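Local structure of Rv3651-like N-terminal domain-containing protein (Mycobacterium tuberculosis, 4Q6U) at residues R231-I234 / G235-Q238. The protein is of unknown function but probably acts as a sensor, combining one GAF-like and two PAS-like domains in a single chain. Residues are numbered along the deposited sequence; the frame is centred on the assembly and turned at random.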
loop_
_atom_site.group_PDB
_atom_site.type_symbol
_atom_site.label_atom_id
_atom_site.label_comp_id
_atom_site.label_asym_id
_atom_site.label_seq_id
_atom_site.Cartn_x
_atom_site.Cartn_y
_atom_site.Cartn_z
ATOM N N ARG B 231 9.389 0.554 -0.007
ATOM C CA ARG B 231 10.711 1.112 0.236
ATOM C C ARG B 231 11.621 0.071 0.913
ATOM O O ARG B 231 12.805 -0.032 0.605
ATOM C CB ARG B 231 10.598 2.383 1.075
ATOM C CG ARG B 231 9.968 3.547 0.309
ATOM C CD ARG B 231 9.691 4.752 1.204
ATOM N NE ARG B 231 9.250 5.908 0.424
ATOM C CZ ARG B 231 10.072 6.735 -0.219
ATOM N NH1 ARG B 231 11.385 6.543 -0.174
ATOM N NH2 ARG B 231 9.583 7.755 -0.908
ATOM N N ILE B 232 11.044 -0.710 1.815
ATOM C CA ILE B 232 11.764 -1.802 2.460
ATOM C C ILE B 232 12.137 -2.875 1.409
ATOM O O ILE B 232 13.272 -3.335 1.348
ATOM C CB ILE B 232 10.911 -2.399 3.610
ATOM C CG1 ILE B 232 10.717 -1.338 4.726
ATOM C CG2 ILE B 232 11.569 -3.638 4.198
ATOM C CD1 ILE B 232 9.749 -1.766 5.793
ATOM N N LEU B 233 11.185 -3.230 0.558
ATOM C CA LEU B 233 11.432 -4.258 -0.453
ATOM C C LEU B 233 12.566 -3.847 -1.393
ATOM O O LEU B 233 13.453 -4.651 -1.721
ATOM C CB LEU B 233 10.140 -4.522 -1.240
ATOM C CG LEU B 233 9.747 -5.958 -1.544
ATOM C CD1 LEU B 233 9.684 -6.767 -0.256
ATOM C CD2 LEU B 233 8.400 -5.959 -2.238
ATOM N N ILE B 234 12.545 -2.584 -1.817
ATOM C CA ILE B 234 13.598 -2.026 -2.659
ATOM C C ILE B 234 14.950 -2.087 -1.955
ATOM O O ILE B 234 15.979 -2.397 -2.572
ATOM C CB ILE B 234 13.266 -0.568 -3.061
ATOM C CG1 ILE B 234 12.132 -0.569 -4.096
ATOM C CG2 ILE B 234 14.474 0.142 -3.622
ATOM C CD1 ILE B 234 11.714 0.834 -4.553
ATOM N N GLY B 235 14.943 -1.821 -0.652
ATOM C CA GLY B 235 16.168 -1.860 0.120
ATOM C C GLY B 235 16.769 -3.253 0.212
ATOM O O GLY B 235 17.957 -3.388 0.477
ATOM N N LEU B 236 15.950 -4.284 0.013
ATOM C CA LEU B 236 16.420 -5.672 0.072
ATOM C C LEU B 236 17.076 -6.132 -1.236
ATOM O O LEU B 236 17.592 -7.263 -1.326
ATOM C CB LEU B 236 15.260 -6.611 0.421
ATOM C CG LEU B 236 14.816 -6.619 1.884
ATOM C CD1 LEU B 236 13.472 -7.320 2.029
ATOM C CD2 LEU B 236 15.890 -7.309 2.744
ATOM N N ALA B 237 17.065 -5.270 -2.246
ATOM C CA ALA B 237 17.686 -5.619 -3.529
ATOM C C ALA B 237 19.173 -5.896 -3.312
ATOM O O ALA B 237 19.779 -5.389 -2.368
ATOM C CB ALA B 237 17.488 -4.518 -4.553
ATOM N N GLN B 238 19.756 -6.710 -4.180
ATOM C CA GLN B 238 21.141 -7.127 -4.007
ATOM C C GLN B 238 21.771 -7.320 -5.373
ATOM O O GLN B 238 21.170 -7.943 -6.247
ATOM C CB GLN B 238 21.217 -8.418 -3.191
ATOM C CG GLN B 238 22.604 -9.016 -3.083
ATOM C CD GLN B 238 23.338 -8.508 -1.860
ATOM O OE1 GLN B 238 22.723 -8.235 -0.832
ATOM N NE2 GLN B 238 24.657 -8.366 -1.969
#
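Leu-236 closes the last turn of helix 228-235, its amide shared between two carbonyls: Leu-233 O at 3.1 Å and, through a weak bond bent to 128°, Ile-232 O. One residue earlier the regular helical pattern still holds, with Gly-235 N donating to Arg-231 O at 3.1 Å. One residue later Ala-237 N reaches back three positions to Ile-234 O, a nearly straight bond (160°) of 3.1 Å. This change from i-4 to i-3 partners tightens the final turn into 3-10-like geometry, and the donors at Leu-233 O and Ile-234 O accordingly sit above the carbonyl planes.

The tight part is the carbonyl end of this turn, where side-chain carbons pack against backbone oxygens. Leu-236 CB lies 3.4 Å from Leu-233 O, and with CG beside its own backbone N (chi1 -76°) the side chain folds back along the helix, bringing CG to 3.7 Å from Ile-232 O. Ala-237 CB likewise rests 3.3 Å from Ile-234 O. Side-chain packing is looser: the CD1 methyls of Leu-233 and Leu-236 approach only to 4.5 Å, and exposed Ile-234, which also touches Arg-151, meets just Gly-235 N through CB and CG2.

Leu-233 O also accepts a hydrogen bond from Arg-243 NH1, tying the helix end to strand 242-246 of the PAS-like C-terminal domain. At the dimer interface, Ile-232 packs on Leu-233 of the second subunit, and Leu-236 on Leu-329 in that subunit's strand 325-333.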